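Side-chain contacts in flavohemoprotein (Vibrio cholerae O1 biovar El Tor, PDB 4EH1), which probably converts nitric oxide to nitrate with oxygen and NAD(P)H, its FAD-bearing reductase domain, the part described here, serving the heme domain: residues S86-H90 / N91-V95; M213-V216 / V217-L221; Q160-A163 / Q164-Q168; L119-G123 / V124-P128; H134-A137 / K138-K141. All coordinates share one frame; numbering follows the deposited sequence.

Contact 1 (S86-H90 / N91-V95). With FAD (flavin-adenine dinucleotide), chain C.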
# COMPACT_ATOMS: atom_id res chain seq x y z
N SER A 86 1.44 -13.90 7.37
CA SER A 86 1.96 -12.64 6.81
C SER A 86 1.78 -12.61 5.29
O SER A 86 1.40 -11.59 4.72
CB SER A 86 3.42 -12.35 7.23
OG SER A 86 4.34 -13.36 6.84
N HIS A 87 1.99 -13.75 4.63
CA HIS A 87 1.85 -13.76 3.17
C HIS A 87 0.38 -13.70 2.81
O HIS A 87 0.01 -13.12 1.81
CB HIS A 87 2.57 -14.97 2.53
CG HIS A 87 4.05 -14.79 2.47
ND1 HIS A 87 4.72 -14.56 1.28
CD2 HIS A 87 4.98 -14.72 3.44
CE1 HIS A 87 6.01 -14.39 1.53
NE2 HIS A 87 6.20 -14.49 2.83
N TYR A 88 -0.45 -14.31 3.64
CA TYR A 88 -1.86 -14.31 3.34
C TYR A 88 -2.43 -12.89 3.34
O TYR A 88 -3.17 -12.53 2.46
CB TYR A 88 -2.61 -15.15 4.34
CG TYR A 88 -4.08 -15.21 4.01
CD1 TYR A 88 -4.53 -15.98 2.95
CD2 TYR A 88 -5.00 -14.49 4.76
CE1 TYR A 88 -5.87 -16.05 2.64
CE2 TYR A 88 -6.36 -14.55 4.46
CZ TYR A 88 -6.78 -15.34 3.40
OH TYR A 88 -8.12 -15.42 3.09
N LEU A 89 -2.06 -12.12 4.37
CA LEU A 89 -2.46 -10.74 4.53
C LEU A 89 -1.98 -9.87 3.37
O LEU A 89 -2.80 -9.16 2.76
CB LEU A 89 -1.92 -10.17 5.84
CG LEU A 89 -2.59 -10.76 7.08
CD1 LEU A 89 -1.95 -10.21 8.33
CD2 LEU A 89 -4.11 -10.50 7.05
N HIS A 90 -0.67 -9.90 3.11
CA HIS A 90 -0.07 -9.20 1.97
C HIS A 90 -0.73 -9.58 0.64
O HIS A 90 -1.15 -8.72 -0.12
CB HIS A 90 1.46 -9.47 1.88
CG HIS A 90 2.29 -8.61 2.79
ND1 HIS A 90 3.17 -7.67 2.31
CD2 HIS A 90 2.36 -8.54 4.14
CE1 HIS A 90 3.75 -7.05 3.32
NE2 HIS A 90 3.28 -7.56 4.45
N ASN A 91 -0.87 -10.87 0.36
CA ASN A 91 -1.30 -11.30 -0.97
C ASN A 91 -2.79 -11.39 -1.20
O ASN A 91 -3.23 -11.24 -2.32
CB ASN A 91 -0.67 -12.65 -1.34
CG ASN A 91 0.85 -12.57 -1.43
OD1 ASN A 91 1.40 -11.52 -1.74
ND2 ASN A 91 1.52 -13.67 -1.15
N ASN A 92 -3.57 -11.67 -0.16
CA ASN A 92 -4.96 -12.05 -0.36
C ASN A 92 -5.96 -11.10 0.28
O ASN A 92 -7.09 -11.01 -0.16
CB ASN A 92 -5.23 -13.45 0.22
CG ASN A 92 -4.47 -14.54 -0.51
OD1 ASN A 92 -5.04 -15.33 -1.25
ND2 ASN A 92 -3.17 -14.59 -0.29
N VAL A 93 -5.56 -10.44 1.35
CA VAL A 93 -6.52 -9.61 2.07
C VAL A 93 -6.52 -8.18 1.52
O VAL A 93 -5.65 -7.38 1.86
CB VAL A 93 -6.23 -9.64 3.57
CG1 VAL A 93 -7.21 -8.71 4.31
CG2 VAL A 93 -6.28 -11.09 4.09
N LYS A 94 -7.51 -7.86 0.69
CA LYS A 94 -7.60 -6.55 0.04
C LYS A 94 -8.37 -5.51 0.85
O LYS A 94 -9.10 -5.85 1.79
CB LYS A 94 -8.32 -6.68 -1.31
CG LYS A 94 -7.84 -7.84 -2.17
CD LYS A 94 -8.42 -7.79 -3.58
CE LYS A 94 -9.93 -8.07 -3.56
NZ LYS A 94 -10.31 -9.14 -2.57
N VAL A 95 -8.20 -4.23 0.48
CA VAL A 95 -9.11 -3.19 0.92
C VAL A 95 -10.55 -3.61 0.65
O VAL A 95 -10.90 -3.98 -0.48
CB VAL A 95 -8.85 -1.85 0.20
CG1 VAL A 95 -9.90 -0.81 0.61
CG2 VAL A 95 -7.44 -1.33 0.52
PA FAD C . 4.75 -18.64 10.16
O1A FAD C . 4.28 -18.76 11.51
O2A FAD C . 4.17 -19.37 9.09
O5B FAD C . 6.24 -19.03 10.17
C5B FAD C . 7.05 -18.77 11.29
C4B FAD C . 8.52 -19.07 11.07
O4B FAD C . 8.77 -20.46 11.04
C3B FAD C . 8.94 -18.52 9.74
O3B FAD C . 10.27 -18.08 9.85
C2B FAD C . 8.90 -19.71 8.84
O2B FAD C . 9.87 -19.52 7.85
C1B FAD C . 9.18 -20.86 9.76
N9A FAD C . 8.41 -22.02 9.33
C8A FAD C . 7.13 -22.05 9.03
N7A FAD C . 6.75 -23.27 8.65
C5A FAD C . 7.81 -24.04 8.72
C6A FAD C . 8.09 -25.44 8.45
N6A FAD C . 7.12 -26.28 8.03
N1A FAD C . 9.33 -25.84 8.62
C2A FAD C . 10.28 -25.03 9.03
N3A FAD C . 10.10 -23.75 9.30
C4A FAD C . 8.91 -23.21 9.15
N1 FAD C . 4.77 -9.20 13.19
C2 FAD C . 4.60 -8.12 12.44
O2 FAD C . 4.75 -8.21 11.25
N3 FAD C . 4.25 -6.94 12.93
C4 FAD C . 4.04 -6.74 14.19
O4 FAD C . 3.72 -5.65 14.57
C4X FAD C . 4.22 -7.89 15.09
N5 FAD C . 4.05 -7.78 16.39
C5X FAD C . 4.23 -8.81 17.19
C6 FAD C . 4.04 -8.64 18.52
C7 FAD C . 4.22 -9.69 19.37
C7M FAD C . 4.02 -9.51 20.83
C8 FAD C . 4.60 -10.99 18.86
C8M FAD C . 4.77 -12.11 19.82
C9 FAD C . 4.79 -11.18 17.51
C9A FAD C . 4.62 -10.12 16.66
N10 FAD C . 4.81 -10.27 15.29
C10 FAD C . 4.62 -9.16 14.50
C1' FAD C . 5.16 -11.57 14.74
C2' FAD C . 3.93 -12.20 14.09
O2' FAD C . 2.90 -12.49 15.01
C3' FAD C . 4.14 -13.52 13.38
O3' FAD C . 4.81 -14.44 14.19
C4' FAD C . 4.78 -13.41 12.01
O4' FAD C . 4.01 -12.54 11.22
C5' FAD C . 4.96 -14.75 11.29
O5' FAD C . 3.77 -15.43 11.03
P FAD C . 3.50 -16.21 9.74
O1P FAD C . 2.28 -16.92 9.95
O2P FAD C . 3.58 -15.31 8.65
O3P FAD C . 4.72 -17.16 9.69
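The ring of Y88 and the CB of N92 meet because the tyrosine CG stands anti to its own backbone N (chi1 -178°), which turns the ring along the helix toward the residue one turn on, while N92 keeps its CG beside the backbone N. N92 CB then lies over one face of the Y88 ring, 3.9 Å from the ring centroid and 24° off the normal, a CH-pi contact displaced toward the rim on the CE1 side. At the CE2 corner of the Y88 ring, V93 CG2 comes in obliquely, 3.5 Å from CE2, on the same side of the plane as N92 CB. The same methyl, V93 CG2, also packs on L89 CD2 at 3.7 Å, the leucine and valine side chains running alongside one another.

All this lies on the last turns of helix 84-92 in the FAD-binding domain. N91 N donates to H87 O and N92 N to Y88 O, both at 2.8 Å, whereas V93 N reaches Y88 O and L89 O by weak bonds. K11 gives its NZ to the carbonyl oxygens of L89, H90 and V93, a charge that would be expected to suit the partial negative charge of carbonyls near a helix C-terminus. At the earlier end, the FAD phosphate oxygen O2P is gripped twice by S86, from N at 2.9 Å (162° at the hydrogen) and from OG at 2.8 Å. H87 turns its NE2 to E75 O and H90 its NE2 to V72 O, while L89 packs against V72 and F21.

Contact 2 (M213-V216 / V217-L221); sequences MQYV and VKQLL
Y215 and Q219 are inclined to each other, the tyrosine ring and the glutamine amide making an angle of 54°, and NE2 of Q219 comes over one face of the ring rather than meeting its edge. The nitrogen stands 3.1 Å above the ring plane, offset toward the rim, and its nearest ring atoms are CE2 and CZ of Y215, with NE2 to CE2 at 3.2 Å. The Y215 CG is anti to the backbone N (chi1 176°), which leans the ring along the helix over the next turn, and the Q219 chain runs extended beyond CG to meet it. The polar ends of both are bound to the same loop: Y215 OH and Q219 NE2 each bond to M190 O, and Q219 OE1 accepts from L192 N, three bonds that should restrain the amide and the phenol.

On the buried side, V216 and L220 run alongside each other, pointing the same way, with V216 CG1 4.1 Å from L220 CD1. The M213 chain bends at chi2 (71°) and chi3, and its SD rests 4.0 Å from V217 CG2. Q214 and K218 face the solvent, where OE1 of Q214 and NZ of K218 remain 3.9 Å apart, too long for a bond.

Beneath M213, V217 and L220 runs the parallel sheet of the NAD-binding domain, in which helix 210-223 connects strands 203-208 and 230-234 as a beta-alpha-beta unit: V217 and L220 pack on L206, L220 also on F204, and M213 on L206, Y232 and V234.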
# COMPACT_ATOMS: atom_id res chain seq x y z
N MET A 213 18.04 -7.49 20.27
CA MET A 213 17.69 -7.09 21.64
C MET A 213 18.88 -7.36 22.61
O MET A 213 19.29 -6.49 23.37
CB MET A 213 16.45 -7.84 22.11
CG MET A 213 16.02 -7.51 23.52
SD MET A 213 15.34 -5.83 23.59
CE MET A 213 14.35 -5.76 22.11
N GLN A 214 19.44 -8.57 22.55
CA GLN A 214 20.56 -8.92 23.42
C GLN A 214 21.74 -7.97 23.21
O GLN A 214 22.34 -7.46 24.15
CB GLN A 214 20.99 -10.36 23.14
CG GLN A 214 20.03 -11.40 23.69
CD GLN A 214 20.01 -11.46 25.23
OE1 GLN A 214 20.96 -11.93 25.86
NE2 GLN A 214 18.94 -10.99 25.82
N TYR A 215 22.05 -7.73 21.94
CA TYR A 215 23.10 -6.79 21.58
C TYR A 215 22.88 -5.38 22.18
O TYR A 215 23.80 -4.78 22.77
CB TYR A 215 23.16 -6.72 20.06
CG TYR A 215 24.12 -5.73 19.52
CD1 TYR A 215 25.50 -5.89 19.68
CD2 TYR A 215 23.67 -4.63 18.82
CE1 TYR A 215 26.39 -4.96 19.16
CE2 TYR A 215 24.54 -3.71 18.29
CZ TYR A 215 25.90 -3.86 18.47
OH TYR A 215 26.73 -2.90 17.94
N VAL A 216 21.66 -4.85 22.09
CA VAL A 216 21.40 -3.50 22.61
C VAL A 216 21.34 -3.45 24.14
O VAL A 216 21.92 -2.55 24.77
CB VAL A 216 20.09 -2.90 22.05
CG1 VAL A 216 19.74 -1.61 22.79
CG2 VAL A 216 20.25 -2.63 20.59
N VAL A 217 20.65 -4.41 24.75
CA VAL A 217 20.54 -4.45 26.19
C VAL A 217 21.92 -4.54 26.84
O VAL A 217 22.18 -3.83 27.80
CB VAL A 217 19.64 -5.61 26.67
CG1 VAL A 217 19.81 -5.87 28.18
CG2 VAL A 217 18.21 -5.29 26.36
N LYS A 218 22.81 -5.40 26.32
CA LYS A 218 24.19 -5.45 26.82
C LYS A 218 24.92 -4.11 26.74
O LYS A 218 25.60 -3.70 27.68
CB LYS A 218 25.01 -6.58 26.17
CG LYS A 218 24.58 -7.98 26.66
CD LYS A 218 25.01 -9.11 25.73
CE LYS A 218 24.60 -10.45 26.32
NZ LYS A 218 24.82 -11.60 25.36
N GLN A 219 24.79 -3.42 25.61
CA GLN A 219 25.34 -2.07 25.52
C GLN A 219 24.73 -1.13 26.57
O GLN A 219 25.46 -0.35 27.22
CB GLN A 219 25.09 -1.50 24.14
CG GLN A 219 25.97 -2.08 23.03
CD GLN A 219 25.76 -1.28 21.76
OE1 GLN A 219 26.24 -0.14 21.65
NE2 GLN A 219 25.01 -1.84 20.82
N LEU A 220 23.41 -1.18 26.74
CA LEU A 220 22.76 -0.29 27.71
C LEU A 220 23.27 -0.54 29.13
O LEU A 220 23.60 0.40 29.85
CB LEU A 220 21.24 -0.42 27.67
CG LEU A 220 20.59 0.15 26.40
CD1 LEU A 220 19.09 -0.01 26.47
CD2 LEU A 220 21.01 1.64 26.14
N LEU A 221 23.34 -1.80 29.53
CA LEU A 221 23.84 -2.12 30.86
C LEU A 221 25.30 -1.71 31.05
O LEU A 221 25.66 -1.16 32.09
CB LEU A 221 23.69 -3.61 31.13
CG LEU A 221 22.25 -4.11 31.18
CD1 LEU A 221 22.25 -5.63 31.32
CD2 LEU A 221 21.54 -3.49 32.34

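Contact 3 (Q160-A163 / Q164-Q168); sequences QETA and QLIAQ
Helix 159-169 links strands 144-150 and 172-177 in a beta-alpha-beta unit of the NAD-binding domain, and Q160 and Q164 face each other across one of its turns. NE2 of Q160 donates to OE1 of Q164 at 2.9 Å. Q160 CG lies anti to the backbone N and the chain then bends at chi2 (63°), which carries its amide forward along the helix to the extended Q164 side chain. The two amide planes stand 65° apart.

On another side, T162 and I166 lie alongside each other. T162 CG2 meets I166 CD1 at 3.4 Å, tighter than usual carbon contact, although T162 has a second conformer that makes this closeness doubtful. Its OG1 bonds to NE2 of Q130. E161 carries its charge to R69 in a salt bridge, and its OE1 also accepts from Q130, while L165 packs against L133.

The backbone bonds from Q164 N to Q160 O and from I166 N to T162 O are regular, and the amide pair adds a side-chain bond to them. Uncharged and near the surface, it ties one turn to the next and lets each amide spend one polar atom on the other; the angle of 109° at OE1 suggests a modest bond.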
# COMPACT_ATOMS: atom_id res chain seq x y z
N GLN A 160 9.25 8.27 6.09
CA GLN A 160 8.67 9.59 5.88
C GLN A 160 7.81 10.04 7.07
O GLN A 160 7.90 11.18 7.53
CB GLN A 160 7.83 9.62 4.60
CG GLN A 160 7.09 10.94 4.38
CD GLN A 160 8.06 12.12 4.21
OE1 GLN A 160 9.25 11.94 3.97
NE2 GLN A 160 7.53 13.33 4.32
N GLU A 161 7.01 9.13 7.58
CA GLU A 161 6.08 9.47 8.63
C GLU A 161 6.86 9.84 9.88
O GLU A 161 6.54 10.82 10.55
CB GLU A 161 5.12 8.30 8.85
CG GLU A 161 4.06 8.49 9.96
CD GLU A 161 3.19 7.22 10.13
OE1 GLU A 161 3.38 6.44 11.08
OE2 GLU A 161 2.30 7.00 9.29
N THR A 162 7.92 9.09 10.17
CA THR A 162 8.75 9.36 11.33
C THR A 162 9.50 10.69 11.19
O THR A 162 9.59 11.46 12.13
CB THR A 162 9.69 8.16 11.58
OG1 THR A 162 8.89 7.04 11.95
CG2 THR A 162 10.70 8.43 12.71
N ALA A 163 10.03 10.95 10.00
CA ALA A 163 10.77 12.18 9.74
C ALA A 163 9.86 13.37 10.02
O ALA A 163 10.27 14.34 10.64
CB ALA A 163 11.27 12.24 8.28
N GLN A 164 8.62 13.27 9.57
CA GLN A 164 7.67 14.36 9.78
C GLN A 164 7.41 14.60 11.26
O GLN A 164 7.45 15.74 11.70
CB GLN A 164 6.37 14.13 9.01
CG GLN A 164 6.55 14.15 7.50
CD GLN A 164 5.22 14.33 6.75
OE1 GLN A 164 5.00 13.76 5.67
NE2 GLN A 164 4.33 15.14 7.34
N LEU A 165 7.15 13.53 12.01
CA LEU A 165 6.90 13.66 13.45
C LEU A 165 8.07 14.32 14.11
O LEU A 165 7.91 15.27 14.86
CB LEU A 165 6.71 12.30 14.13
CG LEU A 165 5.33 11.69 13.94
CD1 LEU A 165 5.24 10.29 14.55
CD2 LEU A 165 4.23 12.63 14.50
N ILE A 166 9.25 13.81 13.80
CA ILE A 166 10.46 14.36 14.38
C ILE A 166 10.61 15.81 14.05
O ILE A 166 10.89 16.61 14.93
CB ILE A 166 11.71 13.53 13.97
CG1 ILE A 166 11.79 12.33 14.90
CG2 ILE A 166 12.98 14.35 14.17
CD1 ILE A 166 12.07 11.11 14.23
N ALA A 167 10.39 16.16 12.78
CA ALA A 167 10.49 17.54 12.34
C ALA A 167 9.41 18.40 12.98
O ALA A 167 9.59 19.58 13.12
CB ALA A 167 10.39 17.65 10.81
N GLN A 168 8.29 17.80 13.37
CA GLN A 168 7.20 18.55 13.99
C GLN A 168 7.37 18.74 15.48
O GLN A 168 7.01 19.79 15.99
CB GLN A 168 5.85 17.90 13.72
CG GLN A 168 5.32 18.19 12.35
CD GLN A 168 4.12 17.34 12.00
OE1 GLN A 168 3.40 16.87 12.89
NE2 GLN A 168 3.91 17.12 10.71

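Contact 4 (L119-G123 / V124-P128); sequences LISAG and VGATP. With FAD (flavin-adenine dinucleotide), chain C.
From S121 the CB comes first to G125, touching its carbonyl O at 3.5 Å. One bond on, OG stands between the backbone N and the carbonyl carbon (chi1 56°), which directs it at A126: OG is 3.5 Å from A126 CA and 3.9 Å from A126 CB. The serine thus rests against the main chain where the strand passes into the helix.

This is the glycine-rich turn of the NAD-binding domain, between strand 117-122 and helix 126-138, the first beta-alpha step of its parallel sheet. G123 to P128 probably contribute to the NADP(+) site. The turn begins with G123 at positive phi (59°) and is closed by G125 N bonding to A122 O at 3.0 Å, with A126 N adding a weak bond to G123 O. Y148 OH also bonds to G123 O.

Beyond the turn, V124 O accepts twice from T127, from its N at 3.0 Å and from its OG1 at 3.1 Å, the hydroxyl coming in the carbonyl plane on a lone pair. In the conformer described, the hydroxyl bond accompanies a rotation that puts T127 CG2 3.5 Å from FAD O4; a second conformer leaves this uncertain. V124 CG2 approaches the same ring system, 3.8 Å from FAD O2, and the valine also packs on F235.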
# COMPACT_ATOMS: atom_id res chain seq x y z
N LEU A 119 13.65 5.49 22.30
CA LEU A 119 13.00 4.39 21.60
C LEU A 119 14.06 3.77 20.67
O LEU A 119 14.70 4.47 19.89
CB LEU A 119 11.82 4.87 20.75
CG LEU A 119 10.79 5.76 21.46
CD1 LEU A 119 9.64 6.12 20.53
CD2 LEU A 119 10.28 5.07 22.73
N ILE A 120 14.22 2.45 20.76
CA ILE A 120 15.22 1.72 20.01
C ILE A 120 14.58 0.50 19.39
O ILE A 120 13.99 -0.34 20.08
CB ILE A 120 16.36 1.21 20.93
CG1 ILE A 120 16.90 2.36 21.79
CG2 ILE A 120 17.48 0.53 20.09
CD1 ILE A 120 18.00 1.94 22.80
N SER A 121 14.70 0.37 18.08
CA SER A 121 14.16 -0.80 17.42
C SER A 121 14.90 -1.11 16.13
O SER A 121 15.66 -0.27 15.63
CB SER A 121 12.68 -0.58 17.10
OG SER A 121 12.51 0.59 16.33
N ALA A 122 14.63 -2.30 15.59
CA ALA A 122 15.19 -2.78 14.33
C ALA A 122 14.14 -3.47 13.49
O ALA A 122 13.33 -4.25 14.01
CB ALA A 122 16.35 -3.77 14.58
N GLY A 123 14.17 -3.22 12.20
CA GLY A 123 13.27 -3.91 11.30
C GLY A 123 11.82 -3.63 11.68
O GLY A 123 11.42 -2.48 11.80
N VAL A 124 11.06 -4.68 11.90
CA VAL A 124 9.63 -4.55 12.11
C VAL A 124 9.34 -4.24 13.58
O VAL A 124 8.20 -3.92 13.96
CB VAL A 124 8.87 -5.79 11.59
CG1 VAL A 124 8.98 -6.95 12.58
CG2 VAL A 124 7.40 -5.42 11.23
N GLY A 125 10.39 -4.30 14.39
CA GLY A 125 10.36 -3.81 15.76
C GLY A 125 9.87 -2.37 15.85
O GLY A 125 9.40 -1.91 16.90
N ALA A 126 9.98 -1.65 14.74
CA ALA A 126 9.53 -0.27 14.68
C ALA A 126 8.00 -0.10 14.86
O ALA A 126 7.56 0.96 15.23
CB ALA A 126 10.00 0.40 13.38
N THR A 127 7.22 -1.15 14.60
CA THR A 127 5.76 -1.03 14.61
C THR A 127 5.20 -0.50 15.96
O THR A 127 4.54 0.54 15.98
CB THR A 127 5.07 -2.35 14.15
OG1 THR A 127 5.57 -2.74 12.86
CG2 THR A 127 3.57 -2.19 14.07
N PRO A 128 5.49 -1.18 17.09
CA PRO A 128 4.95 -0.59 18.33
C PRO A 128 5.56 0.77 18.67
O PRO A 128 4.87 1.59 19.29
CB PRO A 128 5.31 -1.63 19.39
CG PRO A 128 6.49 -2.38 18.78
CD PRO A 128 6.18 -2.46 17.34
PA FAD C . 4.75 -18.64 10.16
O1A FAD C . 4.28 -18.76 11.51
O2A FAD C . 4.17 -19.37 9.09
O5B FAD C . 6.24 -19.03 10.17
C5B FAD C . 7.05 -18.77 11.29
C4B FAD C . 8.52 -19.07 11.07
O4B FAD C . 8.77 -20.46 11.04
C3B FAD C . 8.94 -18.52 9.74
O3B FAD C . 10.27 -18.08 9.85
C2B FAD C . 8.90 -19.71 8.84
O2B FAD C . 9.87 -19.52 7.85
C1B FAD C . 9.18 -20.86 9.76
N9A FAD C . 8.41 -22.02 9.33
C8A FAD C . 7.13 -22.05 9.03
N7A FAD C . 6.75 -23.27 8.65
C5A FAD C . 7.81 -24.04 8.72
C6A FAD C . 8.09 -25.44 8.45
N6A FAD C . 7.12 -26.28 8.03
N1A FAD C . 9.33 -25.84 8.62
C2A FAD C . 10.28 -25.03 9.03
N3A FAD C . 10.10 -23.75 9.30
C4A FAD C . 8.91 -23.21 9.15
N1 FAD C . 4.77 -9.20 13.19
C2 FAD C . 4.60 -8.12 12.44
O2 FAD C . 4.75 -8.21 11.25
N3 FAD C . 4.25 -6.94 12.93
C4 FAD C . 4.04 -6.74 14.19
O4 FAD C . 3.72 -5.65 14.57
C4X FAD C . 4.22 -7.89 15.09
N5 FAD C . 4.05 -7.78 16.39
C5X FAD C . 4.23 -8.81 17.19
C6 FAD C . 4.04 -8.64 18.52
C7 FAD C . 4.22 -9.69 19.37
C7M FAD C . 4.02 -9.51 20.83
C8 FAD C . 4.60 -10.99 18.86
C8M FAD C . 4.77 -12.11 19.82
C9 FAD C . 4.79 -11.18 17.51
C9A FAD C . 4.62 -10.12 16.66
N10 FAD C . 4.81 -10.27 15.29
C10 FAD C . 4.62 -9.16 14.50
C1' FAD C . 5.16 -11.57 14.74
C2' FAD C . 3.93 -12.20 14.09
O2' FAD C . 2.90 -12.49 15.01
C3' FAD C . 4.14 -13.52 13.38
O3' FAD C . 4.81 -14.44 14.19
C4' FAD C . 4.78 -13.41 12.01
O4' FAD C . 4.01 -12.54 11.22
C5' FAD C . 4.96 -14.75 11.29
O5' FAD C . 3.77 -15.43 11.03
P FAD C . 3.50 -16.21 9.74
O1P FAD C . 2.28 -16.92 9.95
O2P FAD C . 3.58 -15.31 8.65
O3P FAD C . 4.72 -17.16 9.69

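Contact 5 (H134-A137 / K138-K141)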
# COMPACT_ATOMS: atom_id res chain seq x y z
N HIS A 134 3.49 8.36 17.91
CA HIS A 134 2.26 9.12 17.66
C HIS A 134 1.58 9.59 18.94
O HIS A 134 1.04 10.71 18.99
CB HIS A 134 1.29 8.35 16.78
CG HIS A 134 1.64 8.39 15.32
ND1 HIS A 134 1.59 9.56 14.58
CD2 HIS A 134 2.03 7.41 14.47
CE1 HIS A 134 1.93 9.29 13.33
NE2 HIS A 134 2.22 8.00 13.24
N THR A 135 1.62 8.75 19.98
CA THR A 135 1.02 9.09 21.27
C THR A 135 1.77 10.25 21.93
O THR A 135 1.17 11.18 22.44
CB THR A 135 1.01 7.89 22.26
OG1 THR A 135 0.35 6.80 21.64
CG2 THR A 135 0.26 8.25 23.56
N LEU A 136 3.10 10.19 21.89
CA LEU A 136 3.92 11.23 22.51
C LEU A 136 3.78 12.54 21.74
O LEU A 136 3.89 13.59 22.33
CB LEU A 136 5.39 10.80 22.58
CG LEU A 136 5.64 9.56 23.45
CD1 LEU A 136 7.15 9.21 23.49
CD2 LEU A 136 5.14 9.72 24.87
N ALA A 137 3.53 12.46 20.43
CA ALA A 137 3.34 13.67 19.62
C ALA A 137 2.05 14.37 20.07
O ALA A 137 2.04 15.58 20.34
CB ALA A 137 3.25 13.33 18.16
N LYS A 138 0.99 13.59 20.14
CA LYS A 138 -0.30 14.02 20.62
C LYS A 138 -0.20 14.70 22.00
O LYS A 138 -0.86 15.71 22.25
CB LYS A 138 -1.24 12.81 20.66
CG LYS A 138 -2.62 13.07 21.19
CD LYS A 138 -3.50 11.83 21.11
CE LYS A 138 -3.61 11.28 19.68
NZ LYS A 138 -4.69 10.23 19.55
N GLN A 139 0.64 14.15 22.87
CA GLN A 139 0.81 14.65 24.24
C GLN A 139 1.87 15.72 24.37
O GLN A 139 2.19 16.15 25.49
CB GLN A 139 1.09 13.48 25.19
CG GLN A 139 -0.13 12.59 25.32
CD GLN A 139 0.14 11.26 25.99
OE1 GLN A 139 1.26 10.99 26.43
NE2 GLN A 139 -0.89 10.43 26.08
N ASN A 140 2.42 16.16 23.25
CA ASN A 140 3.48 17.17 23.26
C ASN A 140 4.66 16.87 24.15
O ASN A 140 5.20 17.76 24.79
CB ASN A 140 2.87 18.52 23.65
CG ASN A 140 1.91 19.01 22.63
OD1 ASN A 140 2.24 19.04 21.45
ND2 ASN A 140 0.70 19.38 23.07
N LYS A 141 5.06 15.61 24.18
CA LYS A 141 6.15 15.19 25.03
C LYS A 141 7.44 15.75 24.48
O LYS A 141 7.67 15.73 23.28
CB LYS A 141 6.21 13.66 25.03
CG LYS A 141 7.43 13.05 25.68
CD LYS A 141 7.32 13.07 27.19
CE LYS A 141 8.42 12.20 27.80
NZ LYS A 141 8.52 12.45 29.27
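L136 and K141 pack side by side where helix 126-138 ends in a Schellman motif, with N140, at positive phi (52°), as its C-prime residue. K141 N returns to L136 O at 3.0 Å and 173° at the hydrogen, and N140 N bonds to A137 O at 3.0 Å. The turn places CB of K141 3.9 Å from CB of L136, the apolar contact usual for this kind of cap. L136 is the buried part, held also by Y110 and W171, and the stem of K141 joins it on Y110. The K141 chain then bends at chi2 (78°) and leads its NZ away to E112 in a salt bridge and to R115 O. H134 points toward helix 159-169, where its NE2 bonds to E161, and its ring stacks with that of H61.

The other face is looser. K138, Q139 and N140 are exposed. There T135 and Q139 lie alongside each other, touching without a side-chain hydrogen bond between them, and T135 OG1 instead bonds to A131 O. On this solvent side the extended Q139 chain runs along T135, with Q139 CG 3.5 Å from T135 O and Q139 NE2 3.5 Å from T135 CG2.

How the contacts relate
Contact 4 is the buried one, about 5 Å between its centre and that of the chain; contact 5 lies at the surface, and contacts 1, 2 and 3 are partly buried. Contacts 4 and 5 share helix 126-138, one at its start and the other at its end. Contact 3 touches contact 5 through a polar pair and through L165 packing on A137. Contact 2 meets contact 4 through V216 and I120, purely apolar. Contact 1 stands apart in the FAD-binding domain, yet both it and contact 4 reach FAD: 86-90 by hydrogen bonds to a phosphate, 124-128 by packing near the flavin.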